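PDB 3II7: kelch-like protein 7 from Homo sapiens, which acts as the substrate-recruiting adapter of a CUL3-based E3 ubiquitin ligase, this chain being its kelch-repeat domain. Local coordinates for residues A[16-19]-A[25-28]; A[44-49]-A[71-76]; A[48-53]-A[59-64]. All coordinates share one frame; numbering follows the deposited sequence. Where two conformers were deposited one is given.

Contact 1 of 3, residues A[16-19]-A[25-28]. With EDO (1,2-ethanediol), chain B; EDO (1,2-ethanediol), chain E.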
ATOM      1  N   ALA A  16       9.303  -3.887   5.465  1.00  3.11           N
ATOM      2  CA  ALA A  16       9.607  -2.751   6.348  1.00  5.25           C
ATOM      3  C   ALA A  16       8.324  -2.066   6.750  1.00  4.98           C
ATOM      4  O   ALA A  16       7.470  -1.775   5.913  1.00  4.70           O
ATOM      5  CB  ALA A  16      10.507  -1.781   5.652  1.00  5.12           C
ATOM      6  N   LEU A  17       8.197  -1.812   8.052  1.00  4.16           N
ATOM      7  CA  LEU A  17       7.015  -1.148   8.615  1.00  4.14           C
ATOM      8  C   LEU A  17       7.461   0.145   9.275  1.00  3.61           C
ATOM      9  O   LEU A  17       8.432   0.145  10.048  1.00  7.31           O
ATOM     10  CB  LEU A  17       6.320  -2.051   9.616  1.00  6.08           C
ATOM     11  CG  LEU A  17       5.531  -3.232   9.009  1.00 14.59           C
ATOM     12  CD1 LEU A  17       6.446  -4.264   8.418  1.00 20.41           C
ATOM     13  CD2 LEU A  17       4.627  -3.860  10.063  1.00 12.61           C
ATOM     14  N   PHE A  18       6.776   1.242   8.955  1.00  3.95           N
ATOM     15  CA  PHE A  18       7.139   2.560   9.490  1.00  5.52           C
ATOM     16  C   PHE A  18       6.020   3.176  10.257  1.00  4.27           C
ATOM     17  O   PHE A  18       4.925   3.379   9.707  1.00  3.99           O
ATOM     18  CB  PHE A  18       7.576   3.498   8.386  1.00  6.40           C
ATOM     19  CG  PHE A  18       8.815   3.025   7.636  1.00  5.97           C
ATOM     20  CD1 PHE A  18       8.691   2.188   6.508  1.00  7.05           C
ATOM     21  CD2 PHE A  18      10.084   3.377   8.072  1.00  7.52           C
ATOM     22  CE1 PHE A  18       9.801   1.745   5.830  1.00  8.88           C
ATOM     23  CE2 PHE A  18      11.209   2.943   7.396  1.00  6.01           C
ATOM     24  CZ  PHE A  18      11.068   2.118   6.258  1.00  6.36           C
ATOM     25  N   GLY A  19       6.290   3.523  11.521  1.00  5.68           N
ATOM     26  CA  GLY A  19       5.262   4.024  12.418  1.00  7.72           C
ATOM     27  C   GLY A  19       5.690   5.141  13.317  1.00 10.35           C
ATOM     28  O   GLY A  19       5.136   5.290  14.397  1.00 13.79           O
ATOM     29  N   SER A  25       8.957   1.523  16.792  1.00  7.79           N
ATOM     30  CA  SER A  25       7.835   1.934  15.946  0.50  7.13           C
ATOM     31  C   SER A  25       8.148   1.843  14.446  1.00  7.38           C
ATOM     32  O   SER A  25       7.243   1.981  13.617  1.00  7.97           O
ATOM     33  CB  SER A  25       7.366   3.333  16.305  0.50  6.38           C
ATOM     34  OG  SER A  25       8.292   4.302  15.880  0.50  7.25           O
ATOM     35  N   CYS A  26       9.419   1.594  14.095  1.00  7.35           N
ATOM     36  CA  CYS A  26       9.778   1.213  12.706  1.00  6.13           C
ATOM     37  C   CYS A  26      10.624  -0.045  12.776  1.00  5.06           C
ATOM     38  O   CYS A  26      11.551  -0.108  13.577  1.00  6.21           O
ATOM     39  CB  CYS A  26      10.547   2.313  11.982  1.00  7.42           C
ATOM     40  SG  CYS A  26       9.714   3.866  11.804  1.00  7.34           S
ATOM     41  N   ARG A  27      10.253  -1.068  11.994  1.00  6.12           N
ATOM     42  CA  ARG A  27      10.904  -2.372  12.078  1.00  4.01           C
ATOM     43  C   ARG A  27      10.871  -3.111  10.747  1.00  5.49           C
ATOM     44  O   ARG A  27       9.958  -2.899   9.922  1.00  8.21           O
ATOM     45  CB  ARG A  27      10.224  -3.249  13.148  1.00  4.59           C
ATOM     46  CG  ARG A  27      10.061  -2.632  14.535  1.00  6.37           C
ATOM     47  CD  ARG A  27       9.673  -3.677  15.575  1.00  9.16           C
ATOM     48  NE  ARG A  27      10.831  -4.183  16.310  1.00  5.93           N
ATOM     49  CZ  ARG A  27      10.805  -5.158  17.221  1.00  9.53           C
ATOM     50  NH1 ARG A  27       9.657  -5.773  17.517  1.00 10.34           N
ATOM     51  NH2 ARG A  27      11.937  -5.522  17.839  1.00 15.48           N
ATOM     52  N   TYR A  28      11.876  -3.975  10.546  1.00  4.37           N
ATOM     53  CA  TYR A  28      11.844  -4.948   9.477  1.00  4.25           C
ATOM     54  C   TYR A  28      11.282  -6.229  10.023  1.00  5.35           C
ATOM     55  O   TYR A  28      11.687  -6.682  11.115  1.00  7.11           O
ATOM     56  CB  TYR A  28      13.249  -5.298   8.997  1.00  5.17           C
ATOM     57  CG  TYR A  28      13.981  -4.280   8.189  1.00  8.20           C
ATOM     58  CD1 TYR A  28      13.502  -3.858   6.963  1.00  4.87           C
ATOM     59  CD2 TYR A  28      15.190  -3.768   8.626  1.00  9.55           C
ATOM     60  CE1 TYR A  28      14.188  -2.953   6.213  1.00 10.10           C
ATOM     61  CE2 TYR A  28      15.891  -2.867   7.861  1.00  6.66           C
ATOM     62  CZ  TYR A  28      15.375  -2.458   6.663  1.00  7.34           C
ATOM     63  OH  TYR A  28      16.050  -1.554   5.865  1.00  6.97           O
TER
HETATM   64  C1  EDO B 951      11.677   3.875  15.195  1.00 28.08           C
HETATM   65  O1  EDO B 951      12.010   2.486  15.441  1.00 16.83           O
HETATM   66  C2  EDO B 951      12.237   4.783  16.282  1.00 27.05           C
HETATM   67  O2  EDO B 951      13.608   5.136  16.068  1.00 19.87           O
HETATM   68  C1  EDO E 954       6.157  -6.648  16.355  1.00 27.01           C
HETATM   69  O1  EDO E 954       6.945  -5.455  16.593  1.00 22.85           O
HETATM   70  C2  EDO E 954       5.393  -7.021  17.609  1.00 33.44           C
HETATM   71  O2  EDO E 954       6.330  -7.127  18.700  1.00 39.05           O

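Contact 2 of 3, residues A[44-49]-A[71-76]. With EDO (1,2-ethanediol), chain G; EDO (1,2-ethanediol), chain H; EDO (1,2-ethanediol), chain M.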
ATOM      1  N   GLU A  44       8.594  11.983  13.106  1.00  7.98           N
ATOM      2  CA  GLU A  44       7.347  11.650  13.769  1.00  8.24           C
ATOM      3  C   GLU A  44       6.363  11.021  12.784  1.00  6.98           C
ATOM      4  O   GLU A  44       6.473  11.217  11.566  1.00  7.33           O
ATOM      5  CB  GLU A  44       6.746  12.896  14.387  1.00  9.65           C
ATOM      6  CG  GLU A  44       7.561  13.431  15.542  1.00 22.35           C
ATOM      7  CD  GLU A  44       6.812  14.463  16.360  1.00 28.07           C
ATOM      8  OE1 GLU A  44       5.951  15.175  15.793  1.00 49.61           O
ATOM      9  OE2 GLU A  44       7.084  14.554  17.576  1.00 54.64           O
ATOM     10  N   LYS A  45       5.398  10.284  13.323  1.00  5.35           N
ATOM     11  CA  LYS A  45       4.367   9.640  12.547  1.00 10.51           C
ATOM     12  C   LYS A  45       3.640  10.647  11.682  1.00  8.67           C
ATOM     13  O   LYS A  45       3.339  11.757  12.137  1.00  9.02           O
ATOM     14  CB  LYS A  45       3.286   9.065  13.463  1.00 10.27           C
ATOM     15  CG  LYS A  45       3.679   7.978  14.373  1.00 23.62           C
ATOM     16  CD  LYS A  45       2.618   7.789  15.488  1.00 35.33           C
ATOM     17  CE  LYS A  45       1.466   6.938  15.031  1.00 45.14           C
ATOM     18  NZ  LYS A  45       1.884   5.522  14.965  1.00 43.64           N
ATOM     19  N   ARG A  46       3.330  10.219  10.458  1.00  4.68           N
ATOM     20  CA  ARG A  46       2.437  10.938   9.571  1.00  3.56           C
ATOM     21  C   ARG A  46       1.071  10.289   9.604  1.00  7.63           C
ATOM     22  O   ARG A  46       0.963   9.046   9.709  1.00  7.77           O
ATOM     23  CB  ARG A  46       2.923  10.847   8.135  1.00  5.08           C
ATOM     24  CG  ARG A  46       4.239  11.481   7.868  1.00  4.68           C
ATOM     25  CD  ARG A  46       4.521  11.550   6.398  1.00  8.45           C
ATOM     26  NE  ARG A  46       5.864  12.048   6.133  1.00  5.39           N
ATOM     27  CZ  ARG A  46       6.234  12.737   5.044  1.00  7.26           C
ATOM     28  NH1 ARG A  46       5.360  13.045   4.090  1.00  5.97           N
ATOM     29  NH2 ARG A  46       7.482  13.147   4.922  1.00  8.29           N
ATOM     30  N   ARG A  47       0.032  11.106   9.479  1.00  7.10           N
ATOM     31  CA  ARG A  47      -1.337  10.610   9.283  1.00  8.98           C
ATOM     32  C   ARG A  47      -1.613  10.389   7.800  1.00  6.61           C
ATOM     33  O   ARG A  47      -1.455  11.299   7.020  1.00  7.04           O
ATOM     34  CB  ARG A  47      -2.351  11.631   9.810  1.00  9.91           C
ATOM     35  CG  ARG A  47      -3.809  11.222   9.634  1.00 13.87           C
ATOM     36  CD  ARG A  47      -4.785  12.385   9.912  1.00 15.47           C
ATOM     37  NE  ARG A  47      -4.626  12.896  11.266  1.00 20.52           N
ATOM     38  CZ  ARG A  47      -3.970  14.019  11.602  1.00 31.47           C
ATOM     39  NH1 ARG A  47      -3.403  14.799  10.679  1.00 20.58           N
ATOM     40  NH2 ARG A  47      -3.888  14.371  12.880  1.00 29.27           N
ATOM     41  N   ASP A  48      -2.061   9.178   7.446  1.00  7.17           N
ATOM     42  CA  ASP A  48      -2.568   8.879   6.116  1.00  7.19           C
ATOM     43  C   ASP A  48      -1.576   9.211   4.981  1.00  6.55           C
ATOM     44  O   ASP A  48      -1.933   9.833   3.993  1.00  7.05           O
ATOM     45  CB  ASP A  48      -3.915   9.578   5.915  1.00  7.17           C
ATOM     46  CG  ASP A  48      -5.002   9.025   6.861  1.00  8.06           C
ATOM     47  OD1 ASP A  48      -4.946   7.807   7.181  1.00 14.35           O
ATOM     48  OD2 ASP A  48      -5.865   9.802   7.267  1.00 18.14           O
ATOM     49  N   ALA A  49      -0.325   8.812   5.168  1.00  5.53           N
ATOM     50  CA  ALA A  49       0.712   8.938   4.107  1.00  4.61           C
ATOM     51  C   ALA A  49       0.815   7.646   3.289  1.00  3.57           C
ATOM     52  O   ALA A  49      -0.048   6.744   3.388  1.00  6.14           O
ATOM     53  CB  ALA A  49       2.071   9.304   4.741  1.00  6.27           C
ATOM     54  N   ARG A  71       7.206  17.678   2.483  1.00  9.03           N
ATOM     55  CA  ARG A  71       8.487  17.028   2.379  1.00  3.46           C
ATOM     56  C   ARG A  71       8.325  15.518   2.160  1.00  8.06           C
ATOM     57  O   ARG A  71       7.425  14.902   2.716  1.00  8.55           O
ATOM     58  CB  ARG A  71       9.195  17.222   3.701  1.00  6.31           C
ATOM     59  CG  ARG A  71      10.606  16.794   3.733  1.00  8.23           C
ATOM     60  CD  ARG A  71      11.199  17.092   5.127  1.00  9.89           C
ATOM     61  NE  ARG A  71      10.667  16.189   6.130  1.00  9.48           N
ATOM     62  CZ  ARG A  71       9.816  16.502   7.102  1.00 11.48           C
ATOM     63  NH1 ARG A  71       9.405  17.759   7.311  1.00 11.76           N
ATOM     64  NH2 ARG A  71       9.391  15.545   7.904  1.00 13.30           N
ATOM     65  N   MET A  72       9.258  14.925   1.397  1.00  5.87           N
ATOM     66  CA  MET A  72       9.345  13.456   1.215  1.00  6.00           C
ATOM     67  C   MET A  72      10.547  12.991   1.998  1.00  8.19           C
ATOM     68  O   MET A  72      11.651  13.487   1.790  1.00  9.08           O
ATOM     69  CB  MET A  72       9.540  13.142  -0.293  1.00  8.06           C
ATOM     70  CG  MET A  72       9.742  11.710  -0.660  1.00  9.78           C
ATOM     71  SD  MET A  72       9.343  11.486  -2.424  1.00 11.00           S
ATOM     72  CE  MET A  72      10.722  12.324  -3.188  1.00 11.39           C
ATOM     73  N   ASP A  73      10.337  12.068   2.921  1.00  4.43           N
ATOM     74  CA  ASP A  73      11.446  11.528   3.720  1.00  4.03           C
ATOM     75  C   ASP A  73      11.894  10.208   3.119  1.00 10.11           C
ATOM     76  O   ASP A  73      11.060   9.379   2.726  1.00 11.23           O
ATOM     77  CB  ASP A  73      11.028  11.412   5.171  1.00  6.78           C
ATOM     78  CG  ASP A  73      10.806  12.759   5.808  1.00  8.23           C
ATOM     79  OD1 ASP A  73      11.587  13.714   5.506  1.00  7.24           O
ATOM     80  OD2 ASP A  73       9.830  12.889   6.604  1.00  8.66           O
ATOM     81  N   CYS A  74      13.202  10.030   3.014  1.00  6.25           N
ATOM     82  CA  CYS A  74      13.775   8.926   2.248  1.00  5.39           C
ATOM     83  C   CYS A  74      14.732   8.163   3.128  1.00  3.57           C
ATOM     84  O   CYS A  74      15.629   8.765   3.757  1.00  4.87           O
ATOM     85  CB  CYS A  74      14.500   9.453   1.033  1.00  4.60           C
ATOM     86  SG  CYS A  74      13.555  10.627  -0.001  1.00  9.24           S
ATOM     87  N   TYR A  75      14.576   6.854   3.154  1.00  3.90           N
ATOM     88  CA  TYR A  75      15.449   6.003   3.948  1.00  4.87           C
ATOM     89  C   TYR A  75      16.249   5.098   3.043  1.00  3.38           C
ATOM     90  O   TYR A  75      15.670   4.244   2.347  1.00  5.23           O
ATOM     91  CB  TYR A  75      14.628   5.186   4.902  1.00  4.09           C
ATOM     92  CG  TYR A  75      15.436   4.231   5.746  1.00  4.07           C
ATOM     93  CD1 TYR A  75      16.366   4.705   6.674  1.00  7.30           C
ATOM     94  CD2 TYR A  75      15.253   2.841   5.639  1.00  4.04           C
ATOM     95  CE1 TYR A  75      17.106   3.817   7.460  1.00  6.88           C
ATOM     96  CE2 TYR A  75      15.981   1.947   6.448  1.00  5.91           C
ATOM     97  CZ  TYR A  75      16.895   2.444   7.339  1.00  6.71           C
ATOM     98  OH  TYR A  75      17.625   1.595   8.098  1.00  7.91           O
ATOM     99  N   ASN A  76      17.567   5.294   3.036  1.00  5.38           N
ATOM    100  CA  ASN A  76      18.456   4.441   2.304  1.00  6.79           C
ATOM    101  C   ASN A  76      18.709   3.177   3.147  1.00  6.02           C
ATOM    102  O   ASN A  76      19.326   3.238   4.225  1.00  5.54           O
ATOM    103  CB  ASN A  76      19.756   5.151   1.969  1.00  7.86           C
ATOM    104  CG  ASN A  76      20.653   4.303   1.090  1.00 16.87           C
ATOM    105  OD1 ASN A  76      21.002   3.190   1.455  1.00 10.79           O
ATOM    106  ND2 ASN A  76      20.988   4.814  -0.103  1.00 18.97           N
TER
HETATM  107  C1  EDO G 956       4.643   6.765   9.553  1.00 22.71           C
HETATM  108  O1  EDO G 956       4.704   8.131   9.138  1.00 19.65           O
HETATM  109  C2  EDO G 956       3.206   6.252   9.584  1.00 16.41           C
HETATM  110  O2  EDO G 956       2.420   6.985  10.559  1.00 29.05           O
HETATM  111  C1  EDO H 957       0.293   6.103   7.079  1.00 38.68           C
HETATM  112  O1  EDO H 957       0.501   7.457   7.466  1.00 20.51           O
HETATM  113  C2  EDO H 957      -1.076   5.588   7.456  1.00 24.91           C
HETATM  114  O2  EDO H 957      -1.314   4.377   6.726  1.00 42.30           O
HETATM  115  C1  EDO M 962       5.558  10.842  18.228  1.00 35.45           C
HETATM  116  O1  EDO M 962       6.963  10.743  18.462  1.00 37.75           O
HETATM  117  C2  EDO M 962       5.082   9.736  17.276  1.00 18.46           C
HETATM  118  O2  EDO M 962       6.067   9.426  16.298  1.00 17.55           O
HETATM  119  O   HOH W   1       8.021  11.523   7.942  1.00  7.43           O

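Contact 3 of 3, residues A[48-53]-A[59-64]. With EDO (1,2-ethanediol), chain H.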
ATOM      1  N   ASP A  48      -2.061   9.178   7.446  1.00  7.17           N
ATOM      2  CA  ASP A  48      -2.568   8.879   6.116  1.00  7.19           C
ATOM      3  C   ASP A  48      -1.576   9.211   4.981  1.00  6.55           C
ATOM      4  O   ASP A  48      -1.933   9.833   3.993  1.00  7.05           O
ATOM      5  CB  ASP A  48      -3.915   9.578   5.915  1.00  7.17           C
ATOM      6  CG  ASP A  48      -5.002   9.025   6.861  1.00  8.06           C
ATOM      7  OD1 ASP A  48      -4.946   7.807   7.181  1.00 14.35           O
ATOM      8  OD2 ASP A  48      -5.865   9.802   7.267  1.00 18.14           O
ATOM      9  N   ALA A  49      -0.325   8.812   5.168  1.00  5.53           N
ATOM     10  CA  ALA A  49       0.712   8.938   4.107  1.00  4.61           C
ATOM     11  C   ALA A  49       0.815   7.646   3.289  1.00  3.57           C
ATOM     12  O   ALA A  49      -0.048   6.744   3.388  1.00  6.14           O
ATOM     13  CB  ALA A  49       2.071   9.304   4.741  1.00  6.27           C
ATOM     14  N   ALA A  50       1.833   7.585   2.438  1.00  4.79           N
ATOM     15  CA  ALA A  50       2.123   6.416   1.614  1.00  5.93           C
ATOM     16  C   ALA A  50       3.612   6.191   1.562  1.00  6.22           C
ATOM     17  O   ALA A  50       4.387   7.106   1.818  1.00  5.86           O
ATOM     18  CB  ALA A  50       1.577   6.599   0.195  1.00  8.77           C
ATOM     19  N   CYS A  51       4.014   4.959   1.240  1.00  8.11           N
ATOM     20  CA  CYS A  51       5.437   4.677   1.078  1.00  7.29           C
ATOM     21  C   CYS A  51       5.679   3.817  -0.145  1.00  7.63           C
ATOM     22  O   CYS A  51       4.744   3.205  -0.669  1.00  8.25           O
ATOM     23  CB  CYS A  51       6.027   4.043   2.313  1.00 10.47           C
ATOM     24  SG  CYS A  51       5.708   2.325   2.478  1.00 10.10           S
ATOM     25  N   VAL A  52       6.906   3.824  -0.641  1.00  6.39           N
ATOM     26  CA  VAL A  52       7.247   3.045  -1.811  0.50  6.07           C
ATOM     27  C   VAL A  52       8.747   2.790  -1.785  1.00  7.12           C
ATOM     28  O   VAL A  52       9.506   3.626  -1.313  1.00  9.00           O
ATOM     29  CB  VAL A  52       6.802   3.792  -3.135  0.50  7.95           C
ATOM     30  CG1 VAL A  52       7.196   5.285  -3.067  0.50  4.70           C
ATOM     31  CG2 VAL A  52       7.372   3.135  -4.380  0.50 14.18           C
ATOM     32  N   PHE A  53       9.149   1.624  -2.274  1.00  6.08           N
ATOM     33  CA  PHE A  53      10.553   1.271  -2.340  1.00  3.43           C
ATOM     34  C   PHE A  53      11.055   1.273  -3.770  1.00  5.96           C
ATOM     35  O   PHE A  53      10.397   0.713  -4.661  1.00  7.29           O
ATOM     36  CB  PHE A  53      10.773  -0.097  -1.734  1.00  5.98           C
ATOM     37  CG  PHE A  53      12.175  -0.556  -1.803  1.00  7.88           C
ATOM     38  CD1 PHE A  53      13.122  -0.071  -0.899  1.00  7.26           C
ATOM     39  CD2 PHE A  53      12.578  -1.482  -2.755  1.00  5.91           C
ATOM     40  CE1 PHE A  53      14.440  -0.534  -0.954  1.00  7.12           C
ATOM     41  CE2 PHE A  53      13.901  -1.918  -2.820  1.00  5.88           C
ATOM     42  CZ  PHE A  53      14.815  -1.459  -1.929  1.00  4.33           C
ATOM     43  N   TYR A  59      10.725   5.661   0.126  1.00  5.84           N
ATOM     44  CA  TYR A  59      10.198   7.032   0.075  1.00  6.18           C
ATOM     45  C   TYR A  59       8.908   7.089   0.859  1.00  6.17           C
ATOM     46  O   TYR A  59       7.979   6.255   0.631  1.00  5.16           O
ATOM     47  CB  TYR A  59       9.923   7.448  -1.371  1.00  5.49           C
ATOM     48  CG  TYR A  59      11.164   7.481  -2.219  1.00  8.28           C
ATOM     49  CD1 TYR A  59      11.871   8.664  -2.409  1.00  8.58           C
ATOM     50  CD2 TYR A  59      11.631   6.341  -2.820  1.00  4.83           C
ATOM     51  CE1 TYR A  59      13.015   8.696  -3.185  1.00 10.63           C
ATOM     52  CE2 TYR A  59      12.764   6.352  -3.625  1.00  7.48           C
ATOM     53  CZ  TYR A  59      13.463   7.531  -3.800  1.00  8.51           C
ATOM     54  OH  TYR A  59      14.588   7.546  -4.566  1.00  6.63           O
ATOM     55  N   ILE A  60       8.842   8.047   1.787  1.00  6.02           N
ATOM     56  CA  ILE A  60       7.640   8.292   2.590  1.00  4.82           C
ATOM     57  C   ILE A  60       7.102   9.644   2.175  1.00  5.50           C
ATOM     58  O   ILE A  60       7.826  10.671   2.240  1.00  5.67           O
ATOM     59  CB  ILE A  60       7.955   8.269   4.077  1.00  5.20           C
ATOM     60  CG1 ILE A  60       8.363   6.853   4.486  1.00 11.33           C
ATOM     61  CG2 ILE A  60       6.699   8.725   4.929  1.00  6.42           C
ATOM     62  CD1 ILE A  60       8.824   6.709   5.889  1.00 18.19           C
ATOM     63  N   LEU A  61       5.868   9.653   1.690  1.00  5.25           N
ATOM     64  CA  LEU A  61       5.319  10.862   1.066  1.00  8.54           C
ATOM     65  C   LEU A  61       3.833  11.057   1.379  1.00  6.59           C
ATOM     66  O   LEU A  61       3.122  10.104   1.723  1.00  5.75           O
ATOM     67  CB  LEU A  61       5.614  10.835  -0.450  1.00  8.97           C
ATOM     68  CG  LEU A  61       5.104   9.622  -1.222  1.00 10.78           C
ATOM     69  CD1 LEU A  61       3.637   9.789  -1.581  1.00 25.86           C
ATOM     70  CD2 LEU A  61       5.951   9.412  -2.465  1.00 16.04           C
ATOM     71  N   GLY A  62       3.384  12.316   1.285  1.00  6.91           N
ATOM     72  CA  GLY A  62       2.004  12.655   1.563  1.00  7.46           C
ATOM     73  C   GLY A  62       1.675  12.614   3.041  1.00  4.80           C
ATOM     74  O   GLY A  62       2.578  12.544   3.916  1.00  5.49           O
ATOM     75  N   GLY A  63       0.386  12.674   3.337  1.00  4.69           N
ATOM     76  CA  GLY A  63      -0.067  12.669   4.690  1.00  6.67           C
ATOM     77  C   GLY A  63       0.054  14.011   5.385  1.00  6.14           C
ATOM     78  O   GLY A  63       0.446  15.035   4.791  1.00  8.08           O
ATOM     79  N   SER A  64      -0.285  13.997   6.657  1.00  7.93           N
ATOM     80  CA  SER A  64      -0.375  15.225   7.434  0.50  5.01           C
ATOM     81  C   SER A  64       0.012  15.000   8.878  1.00  7.66           C
ATOM     82  O   SER A  64       0.050  13.865   9.357  1.00  8.26           O
ATOM     83  CB  SER A  64      -1.803  15.762   7.371  0.50  4.14           C
ATOM     84  OG  SER A  64      -2.755  14.787   7.822  0.50  5.52           O
TER
HETATM   85  C1  EDO H 957       0.293   6.103   7.079  1.00 38.68           C
HETATM   86  O1  EDO H 957       0.501   7.457   7.466  1.00 20.51           O
HETATM   87  C2  EDO H 957      -1.076   5.588   7.456  1.00 24.91           C
HETATM   88  O2  EDO H 957      -1.314   4.377   6.726  1.00 42.30           O

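Contact 1 of 3, residues A[16-19]-A[25-28]
Phe18 and Cys26 meet across an antiparallel hairpin as a non-hydrogen-bonded pair, their side chains rising from the same face of the sheet. Cys26 SG lies 3.8 Å from Phe18 CD2 and approaches the ring obliquely, 69° off its normal, which makes this a sulfur-aromatic contact without the sulfur sitting squarely over the ring. The rotation of Cys26, with SG anti to its own carbonyl carbon (chi1 -60°), also brings the sulfur toward the turn of the hairpin, where it accepts a hydrogen bond of 3.5 Å from Gly19 N. One thiol therefore serves an aromatic side chain and a backbone N-H at once.

Further along this face, Ala16 is paired with Tyr28. The tyrosine ring leans back across the strands, and the methyl CB of Ala16 lies 3.9 Å from Tyr28 CD1 and equally near CE1, an oblique approach to the ring.

Leu17 and Arg27 occupy the other face, joined through the backbone, and both side chains touch Trp36 and Phe284. Leu17 N donates to Arg27 O at 2.8 Å, and Arg27 N returns a bond of 2.9 Å to Leu17 O. Leu17 rests its CB against the carbonyl oxygen of Arg27, whereas the charged end of the arginine, its chain bent at chi3 (96°), leads away to a salt bridge with Asp38. Its NH1 also donates, at the guanidinium edge, to O1 of an ethanediol probably taken from the crystallisation liquor, 2.9 Å away.

The hairpin occupies the middle of a four-stranded propeller blade. Strand 290-295, from the far end of the chain, bonds to strand 13-18, and strand 35-38 flanks strand 26-30. Beyond the sheet, Phe18 packs on Val58 and Ile60 in strand 57-61 of the next blade.

Contact 2 of 3, residues A[44-49]-A[71-76]
Arg46 reaches from the loop 44-49 to strand 71-76 and grips one carbonyl end-on: NH1 and NH2 donate to Arg71 O at 3.1 and 2.8 Å. The oxygen lies close to the guanidinium plane, yet the two donors reach it differently, NH1 nearly in line with the C=O bond and NH2 from above the carbonyl plane. A chain extended from CG to NE (chi2 -170°) carries the group this far.

The charged contacts centre on Asp73. Arg46 NH2 donates to Asp73 OD2 at 2.9 Å from above the carboxylate, the two planar groups standing 90° apart. Arg71 holds the same carboxylate side-on, NE to OD1 (2.7 Å) and NH2 to OD2 (3.0 Å), through the syn lone pairs. The buried charge of Asp73 is thus probably balanced by two arginines set in different planes, while Ser84 adds a bond to OD1.

A water links Arg46 NE, from which it accepts at 2.9 Å, to Asp73 OD2, to which it donates; NH1 also bonds Gly62 O. With a leucine in place of Arg46, Arg71 O would probably be left without the two guanidinium donors that grip it, and Asp73 without one of its two countercharges in this network.

This salt-bridge network ties an interblade loop to the third strand of the following blade in a kelch beta-propeller; in relatives such as Keap1, loops of this kind border the substrate-binding face.

Contact 3 of 3, residues A[48-53]-A[59-64]
Strands 50-53 and 59-61 run antiparallel at 159°, their axes 4.8 Å apart, with the hydrogen-bonded pairs Ala50-Leu61 and Val52-Tyr59, each closed in both directions and the bond from Tyr59 N to Val52 O a nearly straight 2.8 Å, flanking the non-hydrogen-bonded pair Cys51-Ile60.

Ala50, Val52, Tyr59 and Leu61 share one face. Val52 CG1 comes 3.9 Å from Tyr59 CB in one of two conformers of the valine, so this contact is less certain. The tyrosine ring turns its edge to the backbone, with CD2 3.8 Å from Val52 O. Leu61 places CG between its backbone N and carbonyl carbon (chi1 57°), a rotation that brings CD1 within 4.2 Å of Ala50 CB. On the reverse face the contact is slighter, Cys51 CB lying 4.3 Å from Ile60 CG1.

The hairpin supplies the two innermost strands of a kelch blade, and its faces are those by which blades pack together. Tyr59 and Leu61 lean on Ile104 of the blade that follows, while Cys51 and Ile60 reach Leu290 in the C-terminal strand of the blade before.

Beyond Leu61 comes the double glycine of the kelch motif. Both residues have positive phi, and a side chain on Gly63 would collide with Ala49, whose CB fits 3.3 Å from Leu61 O and almost as near Gly62 O. Ala49 N donates at 2.8 Å to O1 of an ethanediol, probably from the crystallisation liquor, and that hydroxyl in turn donates to Arg46 O.

Along the chain, contact 1 closes before the other two open, and contacts 2 and 3 start from overlapping residues, Asp48 and Ala49. Their centres lie about 5 Å apart, against about 12 and 13 Å from contact 1. Contact 1 belongs to the first blade; contacts 2 and 3 both reach the next sheet, where strands 57-61 and 71-76 are neighbours joined by a probable hydrogen bond between Asp73 O and Ile60 N. Phe18 packing on Ile60, and Tyr28 on Tyr75, bring the blades together. Strand 290-295 completes the blade of contact 1, closing the ring, while contacts 2 and 3 hold the next blade and its entry loop, in the domain that, as in relatives, probably recruits substrate.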